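Local coordinates for protein PEPTIDE N-myristoyltransferase (Saccharomyces cerevisiae, PDB 1IIC) that transfers the myristoyl group from myristoyl-CoA to the N-terminal glycine of protein substrates, at residues S50-D54 / K92-K98; K84-W89 / K275-F279; Q238-F243 / G288-F293; L191-L196 / A355-D361. All blocks are in the same frame, centred on the assembly; numbering follows the deposited sequence.

Contact 1. Residues S50-D54 / K92-K98; sequences SIDVD and KSPGWKK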
loop_
_atom_site.group_PDB
_atom_site.type_symbol
_atom_site.label_atom_id
_atom_site.label_comp_id
_atom_site.label_asym_id
_atom_site.label_seq_id
_atom_site.Cartn_x
_atom_site.Cartn_y
_atom_site.Cartn_z
ATOM N N SER A 50 1.148 -24.213 -0.956
ATOM C CA SER A 50 0.066 -23.262 -0.727
ATOM C C SER A 50 -0.044 -22.960 0.761
ATOM O O SER A 50 -0.492 -23.799 1.544
ATOM C CB SER A 50 -1.261 -23.831 -1.230
ATOM O OG SER A 50 -1.223 -24.051 -2.628
ATOM N N ILE A 51 0.363 -21.753 1.139
ATOM C CA ILE A 51 0.328 -21.318 2.530
ATOM C C ILE A 51 -1.085 -21.106 3.058
ATOM O O ILE A 51 -1.845 -20.303 2.517
ATOM C CB ILE A 51 1.097 -19.985 2.717
ATOM C CG1 ILE A 51 2.565 -20.159 2.315
ATOM C CG2 ILE A 51 0.983 -19.517 4.153
ATOM C CD1 ILE A 51 3.311 -21.231 3.093
ATOM N N ASP A 52 -1.441 -21.821 4.120
ATOM C CA ASP A 52 -2.757 -21.641 4.710
ATOM C C ASP A 52 -2.608 -20.630 5.841
ATOM O O ASP A 52 -2.069 -20.942 6.904
ATOM C CB ASP A 52 -3.313 -22.960 5.256
ATOM C CG ASP A 52 -4.676 -22.786 5.912
ATOM O OD1 ASP A 52 -5.591 -22.234 5.259
ATOM O OD2 ASP A 52 -4.831 -23.199 7.078
ATOM N N VAL A 53 -3.079 -19.413 5.589
ATOM C CA VAL A 53 -3.005 -18.326 6.560
ATOM C C VAL A 53 -3.602 -18.730 7.903
ATOM O O VAL A 53 -3.208 -18.223 8.954
ATOM C CB VAL A 53 -3.741 -17.078 6.026
ATOM C CG1 VAL A 53 -3.711 -15.969 7.055
ATOM C CG2 VAL A 53 -3.089 -16.612 4.739
ATOM N N ASP A 54 -4.556 -19.653 7.852
ATOM C CA ASP A 54 -5.228 -20.158 9.039
ATOM C C ASP A 54 -4.367 -21.174 9.786
ATOM O O ASP A 54 -4.791 -21.724 10.799
ATOM C CB ASP A 54 -6.568 -20.780 8.636
ATOM C CG ASP A 54 -7.594 -19.734 8.232
ATOM O OD1 ASP A 54 -8.504 -20.047 7.430
ATOM O OD2 ASP A 54 -7.490 -18.593 8.734
ATOM N N LYS A 92 -6.621 -12.190 4.415
ATOM C CA LYS A 92 -7.929 -12.820 4.539
ATOM C C LYS A 92 -9.108 -11.928 4.192
ATOM O O LYS A 92 -10.132 -11.968 4.859
ATOM C CB LYS A 92 -8.107 -13.392 5.946
ATOM C CG LYS A 92 -7.141 -14.518 6.259
ATOM C CD LYS A 92 -7.237 -14.947 7.708
ATOM C CE LYS A 92 -8.582 -15.562 8.024
ATOM N NZ LYS A 92 -8.651 -15.911 9.473
ATOM N N SER A 93 -8.960 -11.108 3.159
ATOM C CA SER A 93 -10.064 -10.273 2.730
ATOM C C SER A 93 -10.995 -11.254 2.011
ATOM O O SER A 93 -10.541 -12.275 1.492
ATOM C CB SER A 93 -9.575 -9.190 1.769
ATOM O OG SER A 93 -9.020 -9.758 0.598
ATOM N N PRO A 94 -12.307 -10.971 1.979
ATOM C CA PRO A 94 -13.262 -11.867 1.314
ATOM C C PRO A 94 -12.872 -12.261 -0.106
ATOM O O PRO A 94 -12.481 -11.412 -0.916
ATOM C CB PRO A 94 -14.570 -11.078 1.361
ATOM C CG PRO A 94 -14.112 -9.657 1.414
ATOM C CD PRO A 94 -12.972 -9.727 2.397
ATOM N N GLY A 95 -12.981 -13.556 -0.395
ATOM C CA GLY A 95 -12.635 -14.061 -1.714
ATOM C C GLY A 95 -11.234 -14.652 -1.779
ATOM O O GLY A 95 -10.828 -15.190 -2.813
ATOM N N TRP A 96 -10.491 -14.562 -0.677
ATOM C CA TRP A 96 -9.132 -15.084 -0.641
ATOM C C TRP A 96 -9.112 -16.593 -0.761
ATOM O O TRP A 96 -10.100 -17.254 -0.461
ATOM C CB TRP A 96 -8.423 -14.685 0.655
ATOM C CG TRP A 96 -8.949 -15.355 1.890
ATOM C CD1 TRP A 96 -10.060 -15.006 2.604
ATOM C CD2 TRP A 96 -8.361 -16.467 2.583
ATOM N NE1 TRP A 96 -10.195 -15.823 3.699
ATOM C CE2 TRP A 96 -9.167 -16.730 3.710
ATOM C CE3 TRP A 96 -7.227 -17.267 2.358
ATOM C CZ2 TRP A 96 -8.879 -17.763 4.618
ATOM C CZ3 TRP A 96 -6.941 -18.297 3.262
ATOM C CH2 TRP A 96 -7.766 -18.531 4.377
ATOM N N LYS A 97 -7.987 -17.131 -1.218
ATOM C CA LYS A 97 -7.818 -18.578 -1.349
ATOM C C LYS A 97 -6.384 -18.971 -1.022
ATOM O O LYS A 97 -5.437 -18.295 -1.439
ATOM C CB LYS A 97 -8.180 -19.056 -2.756
ATOM C CG LYS A 97 -7.753 -18.133 -3.857
ATOM C CD LYS A 97 -8.855 -17.140 -4.187
ATOM C CE LYS A 97 -10.033 -17.841 -4.817
ATOM N NZ LYS A 97 -9.617 -18.577 -6.035
ATOM N N LYS A 98 -6.225 -20.052 -0.260
ATOM C CA LYS A 98 -4.892 -20.506 0.120
ATOM C C LYS A 98 -4.069 -20.766 -1.132
ATOM O O LYS A 98 -2.849 -20.640 -1.116
ATOM C CB LYS A 98 -4.963 -21.784 0.964
ATOM C CG LYS A 98 -5.496 -22.999 0.222
ATOM C CD LYS A 98 -4.976 -24.304 0.837
ATOM C CE LYS A 98 -5.400 -24.465 2.286
ATOM N NZ LYS A 98 -4.773 -25.664 2.921
#
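W96 brings the far rim of its indole up to the carboxylate of D54, with CH2 lying 3.5 Å from D54 OD1 at the ring edge and in its plane. The two flat groups stand nearly perpendicular, their planes 85° apart, which sets an oxygen against the weakly positive hydrogens of the ring. The other oxygen of the same carboxylate forms a salt bridge with K92, K92 NZ lying 3.0 Å from D54 OD2, nearly in line with the C-O bond. The K92 chain bends at chi3 (66°), and its CD passes 3.7 Å from V53 CG1. K98, bent at chi3 (61°), passes D52 with its CE 3.7 Å from D52 OD1, while its NZ stays beyond salt-bridge range. S50 OG is hydrogen-bonded to D99. A type II beta turn from S93 to W96, with G95 at positive phi, reverses the chain just before the indole. Two loops of the N-terminal acetyltransferase-like half are thus joined, one leaving strand 46-50 and the other entering its antiparallel neighbour, strand 101-106.

Contact 2. Residues K84-W89 / K275-F279; sequences KEFFNW and KQVIF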
loop_
_atom_site.group_PDB
_atom_site.type_symbol
_atom_site.label_atom_id
_atom_site.label_comp_id
_atom_site.label_asym_id
_atom_site.label_seq_id
_atom_site.Cartn_x
_atom_site.Cartn_y
_atom_site.Cartn_z
ATOM N N LYS A 84 1.487 -11.983 12.637
ATOM C CA LYS A 84 0.377 -12.839 12.263
ATOM C C LYS A 84 -0.858 -11.960 12.119
ATOM O O LYS A 84 -1.692 -12.198 11.251
ATOM C CB LYS A 84 0.141 -13.937 13.307
ATOM C CG LYS A 84 -0.057 -13.459 14.728
ATOM C CD LYS A 84 -0.606 -14.601 15.579
ATOM C CE LYS A 84 -0.714 -14.227 17.048
ATOM N NZ LYS A 84 0.624 -13.965 17.637
ATOM N N GLU A 85 -0.960 -10.932 12.960
ATOM C CA GLU A 85 -2.097 -10.009 12.886
ATOM C C GLU A 85 -2.092 -9.255 11.555
ATOM O O GLU A 85 -3.123 -9.133 10.894
ATOM C CB GLU A 85 -2.051 -8.981 14.018
ATOM C CG GLU A 85 -2.163 -9.549 15.414
ATOM C CD GLU A 85 -0.906 -10.244 15.861
ATOM O OE1 GLU A 85 0.198 -9.732 15.574
ATOM O OE2 GLU A 85 -1.021 -11.297 16.517
ATOM N N PHE A 86 -0.928 -8.751 11.159
ATOM C CA PHE A 86 -0.836 -8.016 9.906
ATOM C C PHE A 86 -1.316 -8.843 8.724
ATOM O O PHE A 86 -2.126 -8.371 7.919
ATOM C CB PHE A 86 0.595 -7.551 9.630
ATOM C CG PHE A 86 0.711 -6.674 8.413
ATOM C CD1 PHE A 86 0.385 -5.327 8.482
ATOM C CD2 PHE A 86 1.111 -7.202 7.188
ATOM C CE1 PHE A 86 0.455 -4.518 7.353
ATOM C CE2 PHE A 86 1.184 -6.400 6.051
ATOM C CZ PHE A 86 0.856 -5.056 6.134
ATOM N N PHE A 87 -0.828 -10.077 8.611
ATOM C CA PHE A 87 -1.225 -10.933 7.499
ATOM C C PHE A 87 -2.636 -11.482 7.597
ATOM O O PHE A 87 -3.244 -11.787 6.575
ATOM C CB PHE A 87 -0.222 -12.074 7.305
ATOM C CG PHE A 87 1.053 -11.645 6.616
ATOM C CD1 PHE A 87 2.294 -11.989 7.138
ATOM C CD2 PHE A 87 1.006 -10.893 5.447
ATOM C CE1 PHE A 87 3.477 -11.593 6.504
ATOM C CE2 PHE A 87 2.186 -10.492 4.804
ATOM C CZ PHE A 87 3.421 -10.844 5.337
ATOM N N ASN A 88 -3.171 -11.611 8.807
ATOM C CA ASN A 88 -4.549 -12.091 8.941
ATOM C C ASN A 88 -5.452 -11.048 8.299
ATOM O O ASN A 88 -6.431 -11.372 7.632
ATOM C CB ASN A 88 -4.926 -12.272 10.405
ATOM C CG ASN A 88 -5.012 -13.727 10.795
ATOM O OD1 ASN A 88 -4.006 -14.441 10.806
ATOM N ND2 ASN A 88 -6.222 -14.185 11.105
ATOM N N TRP A 89 -5.090 -9.786 8.503
ATOM C CA TRP A 89 -5.812 -8.655 7.939
ATOM C C TRP A 89 -5.626 -8.595 6.417
ATOM O O TRP A 89 -6.589 -8.690 5.654
ATOM C CB TRP A 89 -5.288 -7.357 8.558
ATOM C CG TRP A 89 -5.831 -6.108 7.944
ATOM C CD1 TRP A 89 -7.130 -5.687 7.959
ATOM C CD2 TRP A 89 -5.086 -5.084 7.265
ATOM N NE1 TRP A 89 -7.243 -4.465 7.337
ATOM C CE2 TRP A 89 -6.005 -4.071 6.903
ATOM C CE3 TRP A 89 -3.733 -4.921 6.931
ATOM C CZ2 TRP A 89 -5.612 -2.910 6.219
ATOM C CZ3 TRP A 89 -3.342 -3.765 6.253
ATOM C CH2 TRP A 89 -4.280 -2.776 5.905
ATOM N N LYS A 275 -0.538 -4.349 18.964
ATOM C CA LYS A 275 -0.711 -5.373 17.936
ATOM C C LYS A 275 -1.755 -4.979 16.886
ATOM O O LYS A 275 -1.833 -5.591 15.813
ATOM C CB LYS A 275 -1.102 -6.708 18.577
ATOM C CG LYS A 275 0.074 -7.511 19.150
ATOM C CD LYS A 275 -0.440 -8.646 20.036
ATOM C CE LYS A 275 0.667 -9.599 20.463
ATOM N NZ LYS A 275 1.154 -10.420 19.316
ATOM N N GLN A 276 -2.548 -3.958 17.194
ATOM C CA GLN A 276 -3.585 -3.477 16.281
ATOM C C GLN A 276 -2.994 -3.105 14.924
ATOM O O GLN A 276 -1.970 -2.431 14.853
ATOM C CB GLN A 276 -4.282 -2.254 16.875
ATOM C CG GLN A 276 -5.612 -1.926 16.217
ATOM C CD GLN A 276 -6.233 -0.653 16.766
ATOM O OE1 GLN A 276 -6.176 -0.395 17.971
ATOM N NE2 GLN A 276 -6.839 0.146 15.881
ATOM N N VAL A 277 -3.652 -3.530 13.848
ATOM C CA VAL A 277 -3.167 -3.248 12.499
ATOM C C VAL A 277 -3.833 -2.065 11.791
ATOM O O VAL A 277 -3.156 -1.126 11.381
ATOM C CB VAL A 277 -3.303 -4.486 11.600
ATOM C CG1 VAL A 277 -2.770 -4.179 10.201
ATOM C CG2 VAL A 277 -2.549 -5.658 12.225
ATOM N N ILE A 278 -5.154 -2.112 11.642
ATOM C CA ILE A 278 -5.882 -1.040 10.972
ATOM C C ILE A 278 -6.519 -0.081 11.985
ATOM O O ILE A 278 -7.091 -0.515 12.987
ATOM C CB ILE A 278 -6.969 -1.626 10.038
ATOM C CG1 ILE A 278 -7.586 -0.519 9.176
ATOM C CG2 ILE A 278 -8.049 -2.315 10.866
ATOM C CD1 ILE A 278 -6.604 0.195 8.264
ATOM N N PHE A 279 -6.389 1.219 11.719
ATOM C CA PHE A 279 -6.922 2.274 12.578
ATOM C C PHE A 279 -7.820 3.193 11.737
ATOM O O PHE A 279 -7.323 4.050 11.008
ATOM C CB PHE A 279 -5.783 3.115 13.172
ATOM C CG PHE A 279 -4.862 2.359 14.101
ATOM C CD1 PHE A 279 -3.999 1.377 13.618
ATOM C CD2 PHE A 279 -4.837 2.651 15.465
ATOM C CE1 PHE A 279 -3.118 0.692 14.482
ATOM C CE2 PHE A 279 -3.965 1.975 16.334
ATOM C CZ PHE A 279 -3.104 0.993 15.838
#
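V277 points its two methyls at different parts of helix 84-91. CG1 comes within 3.5 Å of W89 CE3, near the rim of the indole, and also lies 3.8 Å from F86 CD1, so that it is shared by two aromatic side chains. CG2 turns to the backbone at E85 and F86, 3.7 Å from F86 N, and touches E85 CB as well. I278 crosses W89 at about a right angle: its CB lies over the indole, offset toward the rim, and its CD1 is 3.8 Å from W89 CZ2. The indole NE1 donates to the carbonyl of N264. At the K84 end of the helix, E85, bent at chi2 (74°), takes a salt bridge from K84, OE2 3.3 Å from NZ, and a long one from K275, OE2 3.7 Å from NZ. Sharing this acid probably offsets the closeness of the two ammonium groups. Helix 84-91 thus packs on the loop leading into strand 278-284 and on its first residue, an interface between the two acetyltransferase-like halves of N-myristoyltransferase.

Contact 3. Residues Q238-F243 / G288-F293; sequences QVFELF and GKITDF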
loop_
_atom_site.group_PDB
_atom_site.type_symbol
_atom_site.label_atom_id
_atom_site.label_comp_id
_atom_site.label_asym_id
_atom_site.label_seq_id
_atom_site.Cartn_x
_atom_site.Cartn_y
_atom_site.Cartn_z
ATOM N N GLN A 238 -23.068 4.482 5.700
ATOM C CA GLN A 238 -22.742 5.876 5.390
ATOM C C GLN A 238 -21.302 6.085 4.936
ATOM O O GLN A 238 -21.053 6.727 3.919
ATOM C CB GLN A 238 -22.962 6.784 6.601
ATOM C CG GLN A 238 -24.370 7.293 6.783
ATOM C CD GLN A 238 -24.418 8.478 7.716
ATOM O OE1 GLN A 238 -24.045 9.598 7.345
ATOM N NE2 GLN A 238 -24.852 8.238 8.945
ATOM N N VAL A 239 -20.354 5.559 5.703
ATOM C CA VAL A 239 -18.943 5.737 5.372
ATOM C C VAL A 239 -18.622 5.179 4.005
ATOM O O VAL A 239 -17.887 5.790 3.237
ATOM C CB VAL A 239 -18.026 5.067 6.427
ATOM C CG1 VAL A 239 -16.562 5.258 6.053
ATOM C CG2 VAL A 239 -18.301 5.670 7.795
ATOM N N PHE A 240 -19.197 4.023 3.700
ATOM C CA PHE A 240 -18.964 3.362 2.427
ATOM C C PHE A 240 -19.388 4.209 1.242
ATOM O O PHE A 240 -18.674 4.286 0.244
ATOM C CB PHE A 240 -19.713 2.032 2.391
ATOM C CG PHE A 240 -19.517 1.256 1.117
ATOM C CD1 PHE A 240 -18.300 0.637 0.841
ATOM C CD2 PHE A 240 -20.557 1.129 0.200
ATOM C CE1 PHE A 240 -18.122 -0.102 -0.327
ATOM C CE2 PHE A 240 -20.389 0.393 -0.972
ATOM C CZ PHE A 240 -19.163 -0.226 -1.233
ATOM N N GLU A 241 -20.557 4.838 1.348
ATOM C CA GLU A 241 -21.067 5.664 0.265
ATOM C C GLU A 241 -20.244 6.950 0.177
ATOM O O GLU A 241 -19.953 7.441 -0.910
ATOM C CB GLU A 241 -22.546 5.986 0.505
ATOM C CG GLU A 241 -23.369 6.046 -0.769
ATOM C CD GLU A 241 -23.574 4.680 -1.412
ATOM O OE1 GLU A 241 -23.699 4.618 -2.653
ATOM O OE2 GLU A 241 -23.631 3.666 -0.681
ATOM N N LEU A 242 -19.881 7.500 1.328
ATOM C CA LEU A 242 -19.067 8.711 1.357
ATOM C C LEU A 242 -17.728 8.413 0.679
ATOM O O LEU A 242 -17.229 9.198 -0.121
ATOM C CB LEU A 242 -18.810 9.141 2.805
ATOM C CG LEU A 242 -17.769 10.252 3.005
ATOM C CD1 LEU A 242 -18.237 11.522 2.327
ATOM C CD2 LEU A 242 -17.545 10.488 4.503
ATOM N N PHE A 243 -17.157 7.262 1.010
ATOM C CA PHE A 243 -15.869 6.853 0.453
ATOM C C PHE A 243 -15.936 6.697 -1.060
ATOM O O PHE A 243 -15.150 7.303 -1.787
ATOM C CB PHE A 243 -15.414 5.536 1.083
ATOM C CG PHE A 243 -14.100 5.045 0.562
ATOM C CD1 PHE A 243 -12.927 5.757 0.810
ATOM C CD2 PHE A 243 -14.034 3.888 -0.202
ATOM C CE1 PHE A 243 -11.712 5.320 0.299
ATOM C CE2 PHE A 243 -12.822 3.445 -0.715
ATOM C CZ PHE A 243 -11.659 4.162 -0.465
ATOM N N GLY A 288 -26.189 13.097 13.058
ATOM C CA GLY A 288 -25.868 11.721 12.731
ATOM C C GLY A 288 -25.131 11.537 11.416
ATOM O O GLY A 288 -24.720 10.430 11.080
ATOM N N LYS A 289 -24.952 12.618 10.668
ATOM C CA LYS A 289 -24.264 12.528 9.388
ATOM C C LYS A 289 -22.761 12.339 9.503
ATOM O O LYS A 289 -22.098 12.997 10.302
ATOM C CB LYS A 289 -24.567 13.761 8.532
ATOM C CG LYS A 289 -25.705 13.559 7.514
ATOM C CD LYS A 289 -27.010 13.057 8.162
ATOM C CE LYS A 289 -26.952 11.564 8.536
ATOM N NZ LYS A 289 -28.021 11.173 9.499
ATOM N N ILE A 290 -22.234 11.417 8.702
ATOM C CA ILE A 290 -20.802 11.151 8.682
ATOM C C ILE A 290 -20.241 11.916 7.492
ATOM O O ILE A 290 -20.568 11.630 6.338
ATOM C CB ILE A 290 -20.519 9.649 8.541
ATOM C CG1 ILE A 290 -20.959 8.935 9.821
ATOM C CG2 ILE A 290 -19.037 9.410 8.273
ATOM C CD1 ILE A 290 -20.747 7.455 9.792
ATOM N N THR A 291 -19.402 12.898 7.792
ATOM C CA THR A 291 -18.816 13.751 6.772
ATOM C C THR A 291 -17.324 13.538 6.496
ATOM O O THR A 291 -16.806 14.074 5.524
ATOM C CB THR A 291 -19.019 15.225 7.154
ATOM O OG1 THR A 291 -18.443 15.460 8.446
ATOM C CG2 THR A 291 -20.511 15.567 7.199
ATOM N N ASP A 292 -16.639 12.770 7.340
ATOM C CA ASP A 292 -15.210 12.528 7.160
ATOM C C ASP A 292 -14.808 11.108 7.533
ATOM O O ASP A 292 -15.463 10.445 8.332
ATOM C CB ASP A 292 -14.377 13.515 7.997
ATOM C CG ASP A 292 -14.686 14.961 7.672
ATOM O OD1 ASP A 292 -15.584 15.539 8.323
ATOM O OD2 ASP A 292 -14.047 15.513 6.755
ATOM N N PHE A 293 -13.710 10.654 6.953
ATOM C CA PHE A 293 -13.224 9.310 7.196
ATOM C C PHE A 293 -11.759 9.237 6.822
ATOM O O PHE A 293 -11.356 9.763 5.792
ATOM C CB PHE A 293 -14.031 8.313 6.354
ATOM C CG PHE A 293 -13.329 7.005 6.102
ATOM C CD1 PHE A 293 -12.824 6.706 4.839
ATOM C CD2 PHE A 293 -13.168 6.075 7.120
ATOM C CE1 PHE A 293 -12.169 5.503 4.596
ATOM C CE2 PHE A 293 -12.513 4.867 6.887
ATOM C CZ PHE A 293 -12.011 4.581 5.622
#
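Q238 runs extended beyond CG (chi2 -163°), which carries its amide from helix 236-247 across to the turn that leads into strand 290-303. This is helix-on-sheet packing in the C-terminal acetyltransferase-like half, with the axes of the two short segments 8.5 Å apart and crossing at -69°. The strand is entered from a hairpin with strand 278-284, whose V282 also packs against V239 and I290.

The glutamine amide uses both of its ends on the backbone. NE2 donates to G288 O at 3.1 Å, nearly straight and in the amide plane; OE1 accepts from I290 N at 2.9 Å, the donor standing above the carbonyl plane. Two bonds to residues on either side of K289 fix the rotation of the amide and tie the turn to the helix.

Further along, V239 divides its methyls between two strand residues. With CG1 anti to the backbone N (chi1 180°), that methyl sits over one face of the F293 ring in a CH-pi contact, 3.9 Å from the centroid. CG2 meets I290 CD1 at 3.6 Å. F293 also nears F243, and F265 meets it edge-to-face, which extends the aromatic core. L242, beside I290, touches the strand backbone with its CD2, 3.7 Å from I290 O.

Contact 4. Residues L191-L196 / A355-D361; sequences LNWKKL and AKNANMD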
loop_
_atom_site.group_PDB
_atom_site.type_symbol
_atom_site.label_atom_id
_atom_site.label_comp_id
_atom_site.label_asym_id
_atom_site.label_seq_id
_atom_site.Cartn_x
_atom_site.Cartn_y
_atom_site.Cartn_z
ATOM N N LEU A 191 7.134 11.657 14.026
ATOM C CA LEU A 191 6.214 11.761 15.150
ATOM C C LEU A 191 7.048 11.726 16.426
ATOM O O LEU A 191 6.764 12.422 17.401
ATOM C CB LEU A 191 5.221 10.590 15.121
ATOM C CG LEU A 191 4.350 10.502 13.862
ATOM C CD1 LEU A 191 3.467 9.262 13.899
ATOM C CD2 LEU A 191 3.489 11.771 13.756
ATOM N N ASN A 192 8.084 10.900 16.405
ATOM C CA ASN A 192 8.991 10.768 17.530
ATOM C C ASN A 192 10.386 11.102 16.996
ATOM O O ASN A 192 11.206 10.208 16.786
ATOM C CB ASN A 192 8.961 9.335 18.039
ATOM C CG ASN A 192 9.559 9.201 19.413
ATOM O OD1 ASN A 192 10.590 9.805 19.713
ATOM N ND2 ASN A 192 8.918 8.406 20.263
ATOM N N TRP A 193 10.661 12.386 16.778
ATOM C CA TRP A 193 11.956 12.777 16.222
ATOM C C TRP A 193 13.167 12.228 16.951
ATOM O O TRP A 193 14.003 11.556 16.348
ATOM C CB TRP A 193 12.113 14.298 16.145
ATOM C CG TRP A 193 13.317 14.680 15.317
ATOM C CD1 TRP A 193 13.356 14.832 13.961
ATOM C CD2 TRP A 193 14.668 14.850 15.774
ATOM N NE1 TRP A 193 14.640 15.078 13.545
ATOM C CE2 TRP A 193 15.467 15.096 14.636
ATOM C CE3 TRP A 193 15.281 14.812 17.036
ATOM C CZ2 TRP A 193 16.851 15.309 14.718
ATOM C CZ3 TRP A 193 16.664 15.024 17.117
ATOM C CH2 TRP A 193 17.429 15.269 15.963
ATOM N N LYS A 194 13.275 12.525 18.240
ATOM C CA LYS A 194 14.420 12.076 19.019
ATOM C C LYS A 194 14.773 10.611 18.780
ATOM O O LYS A 194 15.932 10.284 18.574
ATOM C CB LYS A 194 14.185 12.334 20.507
ATOM C CG LYS A 194 15.449 12.194 21.346
ATOM C CD LYS A 194 15.217 12.594 22.800
ATOM C CE LYS A 194 16.500 12.476 23.609
ATOM N NZ LYS A 194 17.579 13.335 23.045
ATOM N N LYS A 195 13.777 9.730 18.796
ATOM C CA LYS A 195 14.026 8.306 18.567
ATOM C C LYS A 195 14.416 8.004 17.123
ATOM O O LYS A 195 15.276 7.161 16.880
ATOM C CB LYS A 195 12.797 7.475 18.944
ATOM C CG LYS A 195 12.914 5.988 18.631
ATOM C CD LYS A 195 11.643 5.239 19.019
ATOM C CE LYS A 195 11.740 3.757 18.711
ATOM N NZ LYS A 195 10.490 2.991 19.071
ATOM N N LEU A 196 13.775 8.663 16.161
ATOM C CA LEU A 196 14.110 8.436 14.756
ATOM C C LEU A 196 15.582 8.772 14.530
ATOM O O LEU A 196 16.300 8.064 13.819
ATOM C CB LEU A 196 13.253 9.318 13.839
ATOM C CG LEU A 196 11.784 8.922 13.680
ATOM C CD1 LEU A 196 11.052 9.976 12.846
ATOM C CD2 LEU A 196 11.695 7.551 13.007
ATOM N N ALA A 355 -1.850 8.644 15.407
ATOM C CA ALA A 355 -0.778 7.682 15.122
ATOM C C ALA A 355 0.321 7.800 16.169
ATOM O O ALA A 355 0.862 6.794 16.631
ATOM C CB ALA A 355 -0.198 7.931 13.738
ATOM N N LYS A 356 0.654 9.030 16.550
ATOM C CA LYS A 356 1.688 9.209 17.554
ATOM C C LYS A 356 1.214 8.656 18.896
ATOM O O LYS A 356 1.974 7.979 19.592
ATOM C CB LYS A 356 2.073 10.675 17.733
ATOM C CG LYS A 356 3.122 10.817 18.833
ATOM C CD LYS A 356 3.592 12.224 19.050
ATOM C CE LYS A 356 4.614 12.234 20.183
ATOM N NZ LYS A 356 5.662 11.195 19.942
ATOM N N ASN A 357 -0.039 8.946 19.251
ATOM C CA ASN A 357 -0.598 8.452 20.504
ATOM C C ASN A 357 -0.702 6.932 20.469
ATOM O O ASN A 357 -0.798 6.290 21.512
ATOM C CB ASN A 357 -1.988 9.042 20.773
ATOM C CG ASN A 357 -1.956 10.531 21.006
ATOM O OD1 ASN A 357 -0.893 11.122 21.230
ATOM N ND2 ASN A 357 -3.128 11.155 20.960
ATOM N N ALA A 358 -0.698 6.358 19.272
ATOM C CA ALA A 358 -0.765 4.905 19.147
ATOM C C ALA A 358 0.657 4.347 19.130
ATOM O O ALA A 358 0.879 3.175 18.840
ATOM C CB ALA A 358 -1.502 4.517 17.883
ATOM N N ASN A 359 1.616 5.209 19.450
ATOM C CA ASN A 359 3.021 4.839 19.499
ATOM C C ASN A 359 3.693 4.619 18.136
ATOM O O ASN A 359 4.613 3.811 18.012
ATOM C CB ASN A 359 3.219 3.603 20.398
ATOM C CG ASN A 359 2.750 3.839 21.837
ATOM O OD1 ASN A 359 3.136 4.823 22.481
ATOM N ND2 ASN A 359 1.918 2.928 22.345
ATOM N N MET A 360 3.225 5.323 17.111
ATOM C CA MET A 360 3.864 5.244 15.802
ATOM C C MET A 360 5.000 6.266 15.970
ATOM O O MET A 360 4.798 7.311 16.600
ATOM C CB MET A 360 2.912 5.706 14.682
ATOM C CG MET A 360 1.676 4.828 14.458
ATOM S SD MET A 360 2.100 3.133 14.026
ATOM C CE MET A 360 2.188 2.386 15.678
ATOM N N ASP A 361 6.172 5.978 15.412
ATOM C CA ASP A 361 7.322 6.873 15.546
ATOM C C ASP A 361 7.524 7.800 14.367
ATOM O O ASP A 361 8.171 8.835 14.493
ATOM C CB ASP A 361 8.592 6.053 15.775
ATOM C CG ASP A 361 8.645 5.452 17.160
ATOM O OD1 ASP A 361 9.011 4.262 17.290
ATOM O OD2 ASP A 361 8.320 6.177 18.126
HETATM O O HOH W 1 6.074 7.981 18.975
#
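D361 O receives two backbone hydrogen bonds from the opposing segment, from L191 N at 3.0 Å and from N192 N at 2.8 Å, both donors arriving from the same face of the carbonyl plane. Successive amides converging on one oxygen hold the loop before helix 193-198 to the residue just ahead of strand 362-366. A third bond runs the other way: K356, its chain straight until a bend at chi4 (50°), gives NZ to L191 O at 3.0 Å from above the carbonyl plane. A water completes the polar set, taking a bond from N192 ND2 and giving one to M360 O.

Among the charged groups, K195 stretches out fully to D361, crossing it at about a right angle, and its NZ makes a salt bridge to OD1 at 2.6 Å on the syn side. G313 N donates to the same OD1, and K195 NZ also reaches D311 O.

Most of the apolar contact comes from L191, whose CD1 rests 3.7 Å from M360 CB and 3.9 Å from A355 CB. Both segments meet at helix ends: N192 is an N-cap whose OD1 accepts weakly from K195 N, and N359, at positive phi, is the C-prime residue of a Schellman motif terminating helix 334-357.

How the contacts relate
The four contacts run from the N-terminal acetyltransferase-like half into the C-terminal one, with contact 2 making the crossing. Contact 1 touches it through V53, whose CG1 is 4.2 Å from F87 O, so the loops pack against helix 84-91. On its other side contact 2 meets contact 4, where F279 CE2 lies 3.9 Å from A358 CB. Contact 3 touches none of the others; its nearest atoms are about 7 Å from those of contact 2, yet the two share a sheet through the adjoining strands 278-284 and 290-303. The bound myristoyl-CoA lies about 11 Å from the side chain of F86 in contact 2.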